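PDB 4AJ9: catalase-3 from Neurospora crassa, which uses heme to break hydrogen peroxide down to oxygen and water, and so probably protects cells from its toxic effects. Local coordinates for residues C[26-32]-C[44-50]; C[84-88]-C[334-338]; C[112-116]-C[244-248]; C[227-233]-C[270-276]; C[442-446]-C[483-488]. All coordinates share one frame; numbering follows the deposited sequence.

Interaction 1: residues C[26-32]-C[44-50]; sequences IEEQFSL and DFIFRQK
I46 lies against I26, the two branched chains running antiparallel alongside one another, with I26 CG2 3.9 Å from I46 CD1. The other branch of I46 turns to the backbone: its CG2 sits 3.4 Å from E27 O and also touches E28 CB. This places the first turn of helix 45-55 in the bend formed by residues 26-32. At one end of the patch, K50 reaches out fully extended, CG anti to its backbone N (chi1 -176°), and crosses E28 at about a right angle. Its NZ makes a salt bridge to E28 OE2 at 2.6 Å, coming from above the carboxylate plane, and a hydrogen bond to E28 O at 3.1 Å. The bent E28 chain brings OE1 to Q29 NE2, which donates to it at 3.0 Å. At the other end D44 is the N-cap. Its OD1 accepts from F47 N at 3.0 Å in an almost straight bond, while OD2 takes L32 N at 2.9 Å; the two donors stand well out of the carboxylate plane, on opposite sides. D44 thus ties the helix start to the incoming chain. A second subunit adds charge: its R432 pairs with D44 and its D153 with K50. With both carboxylates facing cations and N-H donors in a buried subunit interface, their ionised forms are probably favoured.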
# COMPACT_ATOMS: atom_id res chain seq x y z
N ILE C 26 -21.28 21.01 4.71
CA ILE C 26 -20.49 21.35 5.88
C ILE C 26 -19.82 22.71 5.74
O ILE C 26 -19.90 23.36 4.71
CB ILE C 26 -19.36 20.33 6.09
CG1 ILE C 26 -18.40 20.36 4.90
CG2 ILE C 26 -19.93 18.92 6.32
CD1 ILE C 26 -17.19 19.45 5.03
N GLU C 27 -19.15 23.12 6.81
CA GLU C 27 -18.19 24.20 6.75
C GLU C 27 -16.89 23.56 7.21
O GLU C 27 -16.91 22.62 7.99
CB GLU C 27 -18.60 25.36 7.65
CG GLU C 27 -18.76 25.00 9.13
CD GLU C 27 -18.98 26.22 10.01
OE1 GLU C 27 -18.20 27.19 9.90
OE2 GLU C 27 -19.93 26.21 10.82
N GLU C 28 -15.75 24.04 6.72
CA GLU C 28 -14.49 23.41 7.09
C GLU C 28 -13.34 24.42 7.15
O GLU C 28 -12.23 24.13 6.72
CB GLU C 28 -14.16 22.24 6.16
CG GLU C 28 -14.55 22.47 4.71
CD GLU C 28 -13.65 23.49 4.01
OE1 GLU C 28 -13.95 24.70 4.09
OE2 GLU C 28 -12.66 23.07 3.36
N GLN C 29 -13.64 25.59 7.70
CA GLN C 29 -12.64 26.63 7.92
C GLN C 29 -12.29 26.80 9.41
O GLN C 29 -11.37 27.55 9.75
CB GLN C 29 -13.11 27.97 7.34
CG GLN C 29 -13.13 27.96 5.82
CD GLN C 29 -11.75 27.69 5.25
OE1 GLN C 29 -10.78 28.37 5.59
NE2 GLN C 29 -11.66 26.68 4.39
N PHE C 30 -13.01 26.10 10.28
CA PHE C 30 -12.74 26.15 11.73
C PHE C 30 -12.75 24.77 12.36
O PHE C 30 -13.70 24.01 12.18
CB PHE C 30 -13.79 27.01 12.45
CG PHE C 30 -13.82 28.44 12.00
CD1 PHE C 30 -14.63 28.83 10.95
CD2 PHE C 30 -13.05 29.39 12.64
CE1 PHE C 30 -14.66 30.16 10.54
CE2 PHE C 30 -13.07 30.72 12.24
CZ PHE C 30 -13.88 31.10 11.18
N SER C 31 -11.69 24.45 13.10
CA SER C 31 -11.67 23.22 13.88
C SER C 31 -12.64 23.34 15.05
O SER C 31 -12.78 24.41 15.64
CB SER C 31 -10.27 22.96 14.44
OG SER C 31 -9.36 22.65 13.40
N LEU C 32 -13.29 22.22 15.39
CA LEU C 32 -14.19 22.16 16.54
C LEU C 32 -13.39 22.17 17.84
O LEU C 32 -12.52 21.33 18.03
CB LEU C 32 -15.04 20.89 16.46
CG LEU C 32 -15.99 20.67 17.63
CD1 LEU C 32 -17.03 21.79 17.68
CD2 LEU C 32 -16.68 19.31 17.48
N ASP C 44 -14.26 15.97 15.83
CA ASP C 44 -14.34 16.78 14.64
C ASP C 44 -14.09 15.90 13.40
O ASP C 44 -12.97 15.83 12.89
CB ASP C 44 -13.37 17.96 14.68
CG ASP C 44 -13.64 18.94 13.57
OD1 ASP C 44 -14.46 18.61 12.69
OD2 ASP C 44 -13.03 20.03 13.57
N PHE C 45 -15.14 15.23 12.95
CA PHE C 45 -15.05 14.35 11.79
C PHE C 45 -14.74 15.13 10.52
O PHE C 45 -14.05 14.63 9.62
CB PHE C 45 -16.36 13.57 11.63
CG PHE C 45 -17.53 14.41 11.19
CD1 PHE C 45 -18.25 15.17 12.12
CD2 PHE C 45 -17.95 14.42 9.86
CE1 PHE C 45 -19.33 15.93 11.71
CE2 PHE C 45 -19.03 15.18 9.45
CZ PHE C 45 -19.73 15.94 10.38
N ILE C 46 -15.22 16.37 10.46
CA ILE C 46 -14.99 17.28 9.32
C ILE C 46 -13.50 17.58 9.16
O ILE C 46 -12.94 17.42 8.08
CB ILE C 46 -15.77 18.60 9.50
CG1 ILE C 46 -17.28 18.35 9.38
CG2 ILE C 46 -15.31 19.67 8.49
CD1 ILE C 46 -18.10 19.58 9.72
N PHE C 47 -12.85 18.03 10.23
CA PHE C 47 -11.41 18.21 10.20
C PHE C 47 -10.65 16.96 9.71
O PHE C 47 -9.83 17.02 8.79
CB PHE C 47 -10.87 18.61 11.57
CG PHE C 47 -9.37 18.57 11.64
CD1 PHE C 47 -8.62 19.62 11.11
CD2 PHE C 47 -8.72 17.50 12.20
CE1 PHE C 47 -7.24 19.58 11.14
CE2 PHE C 47 -7.35 17.46 12.25
CZ PHE C 47 -6.61 18.50 11.72
N ARG C 48 -10.89 15.83 10.36
CA ARG C 48 -10.10 14.64 10.05
C ARG C 48 -10.30 14.12 8.63
O ARG C 48 -9.34 13.76 7.98
CB ARG C 48 -10.28 13.52 11.10
CG ARG C 48 -9.43 13.74 12.36
CD ARG C 48 -9.59 12.63 13.40
NE ARG C 48 -10.96 12.59 13.92
CZ ARG C 48 -11.92 11.82 13.43
NH1 ARG C 48 -11.68 11.00 12.42
NH2 ARG C 48 -13.14 11.89 13.95
N GLN C 49 -11.54 14.12 8.14
CA GLN C 49 -11.76 13.66 6.76
C GLN C 49 -11.09 14.58 5.72
O GLN C 49 -10.59 14.12 4.69
CB GLN C 49 -13.25 13.43 6.44
CG GLN C 49 -14.16 14.66 6.56
CD GLN C 49 -14.28 15.48 5.28
OE1 GLN C 49 -14.47 14.94 4.20
NE2 GLN C 49 -14.18 16.81 5.40
N LYS C 50 -11.07 15.88 6.00
CA LYS C 50 -10.38 16.82 5.12
C LYS C 50 -8.85 16.63 5.16
O LYS C 50 -8.20 16.52 4.12
CB LYS C 50 -10.77 18.27 5.48
CG LYS C 50 -10.16 19.35 4.54
CD LYS C 50 -10.59 20.78 4.97
CE LYS C 50 -9.85 21.87 4.18
NZ LYS C 50 -10.30 23.26 4.52
O HOH W 1 -14.52 21.53 11.54

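Interaction 2: residues C[84-88]-C[334-338]; sequences ITAAS and VRGVD
T85 and G336 share the side-chain hydrogen bond of this contact: T85 OG1 donates to G336 O at 2.7 Å, arriving from above the carbonyl plane with a C=O...donor angle of 114°. The same hydroxyl oxygen accepts from A87 N at 3.1 Å, closing an ST turn. With OG1 opposite the backbone N across the CA-CB bond (chi1 -174°), the hydroxyl can serve both partners, so one oxygen holds the 84-88 loop in its bend and fastens it to residues 334-338. A weaker polar link is the CA-H...O contact from A87 CA to R335 O, 3.3 Å long. A water that accepts from S88 N and donates to R335 O carries the connection one residue further.

Close packing comes next. A86 CB lies 3.9 Å from G336 CA, and A87 N is 3.6 Å from that same carbon; the bare glycine is what lets the two backbones come so near. A87 CB meets V337 CG2 more loosely, at 4.4 Å, and the R335 guanidinium passes obliquely by A86 CB.

Outside partners are polar: R335 forms a salt bridge with E219, and the backbones of A86 and G336 bond to V217 of strand 214-217. Residues 334-337 form a type II beta turn with glycine in its third position, a classic glycine site, leading into short strand 337-338 at the margin of the catalase antiparallel sheet.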
# COMPACT_ATOMS: atom_id res chain seq x y z
N ILE C 84 0.02 -4.61 -44.43
CA ILE C 84 1.19 -4.83 -43.57
C ILE C 84 0.84 -5.15 -42.12
O ILE C 84 1.67 -5.68 -41.38
CB ILE C 84 2.18 -3.64 -43.57
CG1 ILE C 84 1.46 -2.34 -43.19
CG2 ILE C 84 2.86 -3.51 -44.94
CD1 ILE C 84 2.40 -1.19 -42.92
N THR C 85 -0.37 -4.82 -41.68
CA THR C 85 -0.75 -5.07 -40.29
C THR C 85 -2.25 -5.24 -40.13
O THR C 85 -3.03 -4.57 -40.79
CB THR C 85 -0.26 -3.93 -39.36
OG1 THR C 85 -0.52 -4.29 -38.00
CG2 THR C 85 -0.97 -2.61 -39.69
N ALA C 86 -2.64 -6.16 -39.24
CA ALA C 86 -4.04 -6.34 -38.85
C ALA C 86 -4.48 -5.32 -37.81
O ALA C 86 -5.65 -5.32 -37.40
CB ALA C 86 -4.26 -7.74 -38.30
N ALA C 87 -3.56 -4.47 -37.37
CA ALA C 87 -3.88 -3.46 -36.35
C ALA C 87 -5.07 -2.61 -36.76
O ALA C 87 -5.05 -1.97 -37.81
CB ALA C 87 -2.66 -2.59 -36.05
N SER C 88 -6.10 -2.59 -35.93
CA SER C 88 -7.36 -1.96 -36.28
C SER C 88 -7.23 -0.44 -36.46
O SER C 88 -7.89 0.14 -37.32
CB SER C 88 -8.42 -2.27 -35.21
OG SER C 88 -9.55 -1.41 -35.35
N VAL C 334 -1.58 -4.95 -29.36
CA VAL C 334 -2.86 -5.30 -29.98
C VAL C 334 -2.65 -6.25 -31.17
O VAL C 334 -1.55 -6.32 -31.72
CB VAL C 334 -3.62 -4.04 -30.46
CG1 VAL C 334 -3.95 -3.12 -29.28
CG2 VAL C 334 -2.79 -3.29 -31.50
N ARG C 335 -3.70 -6.97 -31.55
CA ARG C 335 -3.68 -7.79 -32.76
C ARG C 335 -3.11 -6.99 -33.92
O ARG C 335 -3.54 -5.86 -34.17
CB ARG C 335 -5.09 -8.23 -33.12
CG ARG C 335 -5.17 -9.14 -34.35
CD ARG C 335 -6.62 -9.50 -34.66
NE ARG C 335 -6.77 -10.21 -35.93
CZ ARG C 335 -6.91 -11.53 -36.04
NH1 ARG C 335 -6.92 -12.29 -34.95
NH2 ARG C 335 -7.04 -12.09 -37.23
N GLY C 336 -2.15 -7.58 -34.64
CA GLY C 336 -1.50 -6.89 -35.74
C GLY C 336 -0.08 -6.43 -35.43
O GLY C 336 0.66 -6.03 -36.33
N VAL C 337 0.30 -6.50 -34.16
CA VAL C 337 1.64 -6.11 -33.75
C VAL C 337 2.19 -7.23 -32.87
O VAL C 337 1.42 -7.89 -32.16
CB VAL C 337 1.60 -4.79 -32.93
CG1 VAL C 337 3.00 -4.34 -32.54
CG2 VAL C 337 0.88 -3.69 -33.72
N ASP C 338 3.50 -7.45 -32.93
CA ASP C 338 4.16 -8.45 -32.08
C ASP C 338 5.52 -7.95 -31.58
O ASP C 338 6.05 -6.96 -32.10
CB ASP C 338 4.34 -9.77 -32.82
CG ASP C 338 4.57 -10.96 -31.87
OD1 ASP C 338 4.39 -10.79 -30.65
OD2 ASP C 338 4.92 -12.06 -32.35
O HOH W 2 -5.72 -4.22 -33.53

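Interaction 3: residues C[112-116]-C[244-248]; sequences SADTA and AQVLA
T115 projects from its loop onto helix 241-250, and its CB is already close to the helix, 4.1 Å from A244 CB and 3.7 Å from A244 O. From there the side chain forks. OG1 sits between the backbone N and the carbonyl carbon (chi1 62°), a setting that aims it at the helix backbone, where it donates to A244 O at 2.8 Å. The bond lies in the carbonyl plane on a lone pair, with a C=O...donor angle of 135°. A244 O keeps its helical bond from A248 N as well, so this buried carbonyl is gripped by two donors. The contact joins the loop between strands 96-104 and 121-128 of the catalase beta-barrel to a helix that follows strand 223-232; on the loop side T115 is the third residue of a type I beta turn running from A113 to A116. The other branch, CG2, runs into L247 at about a right angle, meeting CD2 at 3.7 Å and CG at 3.8 Å, while F254 of helix 254-264 packs on both side chains. Beside the threonine, A113 CB presses on A248 CB at 3.5 Å, tighter than usual for two methyl groups; A248 also touches G249 of the second subunit.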
# COMPACT_ATOMS: atom_id res chain seq x y z
N SER C 112 12.10 18.57 -10.92
CA SER C 112 13.35 18.96 -11.57
C SER C 112 13.05 19.73 -12.85
O SER C 112 11.91 19.82 -13.25
CB SER C 112 14.26 17.75 -11.84
OG SER C 112 13.63 16.79 -12.67
N ALA C 113 14.08 20.29 -13.47
CA ALA C 113 13.89 21.23 -14.57
C ALA C 113 13.66 20.55 -15.93
O ALA C 113 14.31 19.55 -16.27
CB ALA C 113 15.08 22.20 -14.65
N ASP C 114 12.75 21.12 -16.70
CA ASP C 114 12.48 20.65 -18.05
C ASP C 114 13.73 20.70 -18.93
O ASP C 114 13.93 19.84 -19.79
CB ASP C 114 11.38 21.49 -18.71
CG ASP C 114 9.98 21.14 -18.21
OD1 ASP C 114 9.79 20.06 -17.59
OD2 ASP C 114 9.05 21.95 -18.47
N THR C 115 14.58 21.71 -18.72
CA THR C 115 15.75 21.90 -19.57
C THR C 115 17.07 21.36 -19.01
O THR C 115 18.15 21.82 -19.39
CB THR C 115 15.92 23.40 -20.02
OG1 THR C 115 16.13 24.24 -18.87
CG2 THR C 115 14.68 23.87 -20.76
N ALA C 116 16.99 20.39 -18.10
CA ALA C 116 18.16 19.57 -17.80
C ALA C 116 18.59 18.89 -19.10
O ALA C 116 17.76 18.66 -19.96
CB ALA C 116 17.80 18.50 -16.78
N ALA C 244 20.20 26.61 -21.62
CA ALA C 244 19.40 25.61 -20.91
C ALA C 244 19.62 25.67 -19.40
O ALA C 244 18.69 25.43 -18.63
CB ALA C 244 19.72 24.21 -21.43
N GLN C 245 20.83 26.01 -18.98
CA GLN C 245 21.15 26.09 -17.56
C GLN C 245 20.45 27.25 -16.86
O GLN C 245 19.90 27.08 -15.78
CB GLN C 245 22.65 26.22 -17.35
CG GLN C 245 23.43 24.96 -17.63
CD GLN C 245 24.80 25.03 -17.01
OE1 GLN C 245 25.60 25.89 -17.37
NE2 GLN C 245 25.06 24.17 -16.04
N VAL C 246 20.49 28.42 -17.47
CA VAL C 246 19.80 29.58 -16.90
C VAL C 246 18.30 29.33 -16.90
O VAL C 246 17.59 29.66 -15.95
CB VAL C 246 20.14 30.86 -17.67
CG1 VAL C 246 19.25 32.01 -17.22
CG2 VAL C 246 21.63 31.21 -17.49
N LEU C 247 17.82 28.72 -17.98
CA LEU C 247 16.39 28.45 -18.13
C LEU C 247 15.87 27.49 -17.06
O LEU C 247 14.73 27.63 -16.61
CB LEU C 247 16.11 27.88 -19.53
CG LEU C 247 14.67 27.63 -19.99
CD1 LEU C 247 13.73 28.74 -19.54
CD2 LEU C 247 14.66 27.45 -21.50
N ALA C 248 16.70 26.53 -16.65
CA ALA C 248 16.33 25.60 -15.58
C ALA C 248 15.96 26.37 -14.32
O ALA C 248 15.04 25.98 -13.59
CB ALA C 248 17.49 24.65 -15.29

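Interaction 4: residues C[227-233]-C[270-276]; sequences KWHWKTK and SWELAVQ
Strands 227-232 and 270-276 run antiparallel, their axes 4.4 Å apart at closest approach, and pair in regular register. They are neighbours in the antiparallel sheet of the catalase beta-barrel. Three hydrogen-bonded pairs, K227-Q276, H229-A274 and K231-E272, each contribute two backbone bonds, and K233 N to S270 O extends the ladder. The face bearing W228, W230, T232, W271, L273 and V275 is mostly apolar. L273 CD1 sits over one face of the W230 six-membered ring, 3.8 Å from its centroid, a CH-pi contact almost on the ring normal. V275 lies alongside W228, its CG1 3.5 Å from W228 CE3. The W230 side chain runs across that of W271, its CE3 against W271 CB, and T232 CA rests on W271 CD1 at 3.4 Å; the indole nitrogen of W271 bonds to M206 O. Strands 121-128 and 131-138 pack against W230 and W228 on this side. The opposite face is largely polar, with a long K233-E272 salt bridge at its edge. There H229 NE2 donates to Q276 OE1 at 2.8 Å, from above the amide carbonyl plane, with ring and amide planes 82° apart and Q276 NE2 bonded to A302 O.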
# COMPACT_ATOMS: atom_id res chain seq x y z
N LYS C 227 10.44 -0.42 -37.44
CA LYS C 227 10.86 0.65 -36.52
C LYS C 227 9.80 1.75 -36.55
O LYS C 227 9.39 2.19 -37.63
CB LYS C 227 12.22 1.24 -36.93
CG LYS C 227 13.41 0.28 -36.87
CD LYS C 227 13.77 -0.08 -35.43
CE LYS C 227 15.22 -0.57 -35.33
NZ LYS C 227 15.54 -1.15 -33.99
N TRP C 228 9.37 2.19 -35.37
CA TRP C 228 8.41 3.30 -35.27
C TRP C 228 9.14 4.62 -35.20
O TRP C 228 10.11 4.78 -34.43
CB TRP C 228 7.54 3.19 -34.01
CG TRP C 228 6.66 1.99 -33.92
CD1 TRP C 228 6.80 0.94 -33.04
CD2 TRP C 228 5.48 1.72 -34.68
NE1 TRP C 228 5.78 0.04 -33.23
CE2 TRP C 228 4.96 0.50 -34.22
CE3 TRP C 228 4.81 2.40 -35.70
CZ2 TRP C 228 3.80 -0.07 -34.77
CZ3 TRP C 228 3.66 1.84 -36.23
CH2 TRP C 228 3.17 0.62 -35.77
N HIS C 229 8.65 5.59 -35.98
CA HIS C 229 9.22 6.94 -35.97
C HIS C 229 8.09 7.96 -35.86
O HIS C 229 7.05 7.82 -36.51
CB HIS C 229 9.97 7.24 -37.27
CG HIS C 229 11.17 6.37 -37.50
ND1 HIS C 229 12.45 6.87 -37.56
CD2 HIS C 229 11.28 5.04 -37.73
CE1 HIS C 229 13.30 5.89 -37.80
NE2 HIS C 229 12.61 4.77 -37.90
N TRP C 230 8.30 8.99 -35.04
CA TRP C 230 7.42 10.15 -35.06
C TRP C 230 8.22 11.31 -35.61
O TRP C 230 9.29 11.63 -35.09
CB TRP C 230 6.94 10.53 -33.65
CG TRP C 230 5.96 9.59 -32.99
CD1 TRP C 230 6.20 8.77 -31.92
CD2 TRP C 230 4.58 9.43 -33.32
NE1 TRP C 230 5.05 8.09 -31.58
CE2 TRP C 230 4.04 8.48 -32.42
CE3 TRP C 230 3.74 9.99 -34.29
CZ2 TRP C 230 2.71 8.07 -32.48
CZ3 TRP C 230 2.42 9.59 -34.34
CH2 TRP C 230 1.91 8.65 -33.43
N LYS C 231 7.71 11.95 -36.66
CA LYS C 231 8.40 13.05 -37.31
C LYS C 231 7.68 14.35 -36.98
O LYS C 231 6.52 14.53 -37.33
CB LYS C 231 8.45 12.83 -38.82
CG LYS C 231 9.19 11.57 -39.26
CD LYS C 231 10.65 11.59 -38.84
CE LYS C 231 11.46 12.59 -39.65
NZ LYS C 231 12.85 12.72 -39.13
N THR C 232 8.35 15.25 -36.28
CA THR C 232 7.68 16.47 -35.85
C THR C 232 7.34 17.37 -37.05
O THR C 232 8.20 17.65 -37.89
CB THR C 232 8.49 17.25 -34.80
OG1 THR C 232 7.89 18.53 -34.59
CG2 THR C 232 9.93 17.44 -35.27
N LYS C 233 6.09 17.80 -37.13
CA LYS C 233 5.70 18.74 -38.19
C LYS C 233 6.11 20.16 -37.83
O LYS C 233 6.00 21.08 -38.65
CB LYS C 233 4.19 18.67 -38.47
CG LYS C 233 3.70 17.27 -38.87
CD LYS C 233 4.53 16.70 -40.01
CE LYS C 233 4.41 17.56 -41.27
NZ LYS C 233 5.40 17.16 -42.31
N SER C 270 1.68 18.64 -34.31
CA SER C 270 1.47 17.36 -34.99
C SER C 270 2.78 16.62 -35.21
O SER C 270 3.85 17.22 -35.22
CB SER C 270 0.77 17.56 -36.34
OG SER C 270 -0.50 18.13 -36.15
N TRP C 271 2.66 15.30 -35.36
CA TRP C 271 3.77 14.44 -35.75
C TRP C 271 3.22 13.42 -36.73
O TRP C 271 2.12 12.90 -36.54
CB TRP C 271 4.32 13.66 -34.56
CG TRP C 271 5.04 14.46 -33.52
CD1 TRP C 271 6.39 14.58 -33.38
CD2 TRP C 271 4.45 15.22 -32.47
NE1 TRP C 271 6.68 15.37 -32.30
CE2 TRP C 271 5.50 15.79 -31.72
CE3 TRP C 271 3.13 15.49 -32.08
CZ2 TRP C 271 5.28 16.61 -30.62
CZ3 TRP C 271 2.91 16.30 -30.98
CH2 TRP C 271 3.98 16.85 -30.26
N GLU C 272 3.99 13.13 -37.77
CA GLU C 272 3.58 12.03 -38.64
C GLU C 272 4.13 10.73 -38.07
O GLU C 272 5.25 10.68 -37.57
CB GLU C 272 4.04 12.27 -40.09
CG GLU C 272 3.05 13.17 -40.86
CD GLU C 272 3.57 13.63 -42.20
OE1 GLU C 272 4.77 13.46 -42.48
OE2 GLU C 272 2.76 14.17 -42.98
N LEU C 273 3.30 9.69 -38.09
CA LEU C 273 3.76 8.35 -37.74
C LEU C 273 4.36 7.72 -38.99
O LEU C 273 3.69 7.62 -40.01
CB LEU C 273 2.59 7.48 -37.28
CG LEU C 273 2.99 6.06 -36.85
CD1 LEU C 273 4.02 6.10 -35.72
CD2 LEU C 273 1.76 5.27 -36.42
N ALA C 274 5.62 7.30 -38.91
CA ALA C 274 6.27 6.67 -40.04
C ALA C 274 6.93 5.39 -39.57
O ALA C 274 7.22 5.23 -38.38
CB ALA C 274 7.30 7.60 -40.65
N VAL C 275 7.16 4.47 -40.50
CA VAL C 275 7.80 3.20 -40.17
C VAL C 275 8.92 2.87 -41.16
O VAL C 275 8.88 3.26 -42.33
CB VAL C 275 6.81 2.02 -40.22
CG1 VAL C 275 5.81 2.09 -39.05
CG2 VAL C 275 6.09 1.98 -41.57
N GLN C 276 9.92 2.17 -40.67
CA GLN C 276 10.83 1.47 -41.55
C GLN C 276 10.37 0.03 -41.53
O GLN C 276 10.03 -0.49 -40.48
CB GLN C 276 12.27 1.59 -41.05
CG GLN C 276 12.82 3.01 -41.15
CD GLN C 276 14.21 3.14 -40.56
OE1 GLN C 276 14.38 3.14 -39.34
NE2 GLN C 276 15.21 3.26 -41.43

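Interaction 5: residues C[442-446]-C[483-488]; sequences YTQPR and QLNKIS
Y442 and Q483 make one of two hydrogen bonds here: Y442 OH donates to Q483 OE1 at 2.6 Å, in the carbonyl plane and on a lone pair. The bend at chi2 of Q483 brings its amide back to the ring edge, its plane turned 36° from the ring. The second bond comes from R446, whose NH1 gives a fairly straight bond of 3.0 Å to I487 O, again on a lone pair and in the guanidinium plane. The R446 chain starts anti to its backbone N and then turns at chi2 (57°), which swings the guanidinium back over the end of helix 474-487, while NE is held by N450 OD1.

These bonds join the N-terminal end of helix 443-450, where Y442 is the N-cap residue, to the last turn of helix 474-487 in the helical region of the catalase-related immune-responsive family. S488, next in the chain, caps helix 489-499.

Carbon contacts link the two polar ends. K486 CB lies over one face of the Y442 ring, 3.9 Å from its centroid, a CH-pi contact, and K486 CD continues along to Y442 CZ at 3.5 Å. I487 CG1 comes up to the ring edge at Y442 CD1, 3.8 Å away, nearly in plane. Past the tyrosine, I487 crosses P445 at about a right angle, its CD1 3.5 Å from P445 CB, with F191 of helix 187-193 packing on I487.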
# COMPACT_ATOMS: atom_id res chain seq x y z
N TYR C 442 30.96 1.04 -31.22
CA TYR C 442 31.62 2.28 -31.59
C TYR C 442 31.29 2.79 -32.98
O TYR C 442 31.32 3.99 -33.24
CB TYR C 442 33.13 2.09 -31.44
CG TYR C 442 33.54 1.54 -30.09
CD1 TYR C 442 33.68 2.38 -29.00
CD2 TYR C 442 33.78 0.19 -29.92
CE1 TYR C 442 34.06 1.89 -27.76
CE2 TYR C 442 34.15 -0.32 -28.67
CZ TYR C 442 34.29 0.53 -27.60
OH TYR C 442 34.67 0.03 -26.38
N THR C 443 30.97 1.86 -33.88
CA THR C 443 30.73 2.23 -35.27
C THR C 443 29.59 3.24 -35.41
O THR C 443 29.74 4.25 -36.11
CB THR C 443 30.49 0.98 -36.15
OG1 THR C 443 31.68 0.19 -36.19
CG2 THR C 443 30.11 1.39 -37.56
N GLN C 444 28.47 3.00 -34.74
CA GLN C 444 27.36 3.93 -34.90
C GLN C 444 27.51 5.26 -34.17
O GLN C 444 27.08 6.29 -34.68
CB GLN C 444 26.01 3.26 -34.66
CG GLN C 444 25.66 2.32 -35.79
CD GLN C 444 24.18 2.09 -35.93
OE1 GLN C 444 23.39 2.53 -35.09
NE2 GLN C 444 23.80 1.39 -36.98
N PRO C 445 28.11 5.25 -32.97
CA PRO C 445 28.42 6.56 -32.40
C PRO C 445 29.25 7.38 -33.39
O PRO C 445 28.98 8.57 -33.58
CB PRO C 445 29.23 6.22 -31.16
CG PRO C 445 28.67 4.90 -30.72
CD PRO C 445 28.36 4.16 -32.01
N ARG C 446 30.24 6.75 -34.01
CA ARG C 446 31.00 7.44 -35.06
C ARG C 446 30.11 7.89 -36.22
O ARG C 446 30.19 9.04 -36.65
CB ARG C 446 32.15 6.56 -35.56
CG ARG C 446 32.98 7.22 -36.65
CD ARG C 446 33.57 8.54 -36.19
NE ARG C 446 34.40 9.13 -37.23
CZ ARG C 446 35.71 8.92 -37.35
NH1 ARG C 446 36.35 8.16 -36.46
NH2 ARG C 446 36.39 9.50 -38.34
N GLN C 483 37.71 5.28 -24.21
CA GLN C 483 36.51 4.92 -24.94
C GLN C 483 36.16 5.90 -26.05
O GLN C 483 35.81 5.49 -27.16
CB GLN C 483 35.32 4.73 -23.99
CG GLN C 483 35.53 3.58 -23.03
CD GLN C 483 35.68 2.25 -23.74
OE1 GLN C 483 34.92 1.94 -24.65
NE2 GLN C 483 36.67 1.46 -23.32
N LEU C 484 36.23 7.20 -25.77
CA LEU C 484 35.92 8.17 -26.82
C LEU C 484 36.86 7.96 -28.00
O LEU C 484 36.45 8.08 -29.15
CB LEU C 484 36.06 9.60 -26.31
CG LEU C 484 35.04 10.02 -25.25
CD1 LEU C 484 35.36 11.43 -24.77
CD2 LEU C 484 33.61 9.94 -25.81
N ASN C 485 38.12 7.66 -27.69
CA ASN C 485 39.14 7.48 -28.71
C ASN C 485 38.85 6.32 -29.66
O ASN C 485 39.37 6.29 -30.78
CB ASN C 485 40.51 7.24 -28.06
CG ASN C 485 41.64 7.27 -29.08
OD1 ASN C 485 41.66 8.13 -29.96
ND2 ASN C 485 42.57 6.33 -28.98
N LYS C 486 38.04 5.36 -29.22
CA LYS C 486 37.69 4.22 -30.05
C LYS C 486 36.63 4.62 -31.06
O LYS C 486 36.41 3.94 -32.07
CB LYS C 486 37.19 3.05 -29.19
CG LYS C 486 38.28 2.31 -28.46
CD LYS C 486 37.68 1.19 -27.64
CE LYS C 486 38.69 0.59 -26.67
NZ LYS C 486 39.77 -0.17 -27.36
N ILE C 487 35.97 5.74 -30.78
CA ILE C 487 34.96 6.27 -31.67
C ILE C 487 35.57 7.24 -32.67
O ILE C 487 35.30 7.16 -33.87
CB ILE C 487 33.86 7.00 -30.86
CG1 ILE C 487 33.05 6.01 -30.04
CG2 ILE C 487 32.96 7.77 -31.79
CD1 ILE C 487 32.06 6.68 -29.09
N SER C 488 36.39 8.16 -32.16
CA SER C 488 37.03 9.16 -33.00
C SER C 488 38.25 9.74 -32.29
O SER C 488 38.14 10.27 -31.19
CB SER C 488 36.04 10.29 -33.32
OG SER C 488 36.70 11.41 -33.88

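In the fold
Interactions 1 to 4 lie in the catalase part of the chain; interaction 5 belongs to the later helical part. Interactions 2 and 4 reach the same antiparallel sheet, their centres about 17 Å apart: interaction 4 is a full strand pair with an aromatic face, interaction 2 a pair of tight turns at the sheet's margin. Interaction 3 sets a loop between strands of that sheet against the helix following strand 223-232, through one threonine and small methyls. Interaction 5, partly buried, joins two helices by side-chain bonds to a glutamine and a helix-end carbonyl. Interaction 1 stands far out, its centre about 42 Å from the chain's, yet is buried by other subunits and held by a salt bridge and a carboxylate cap.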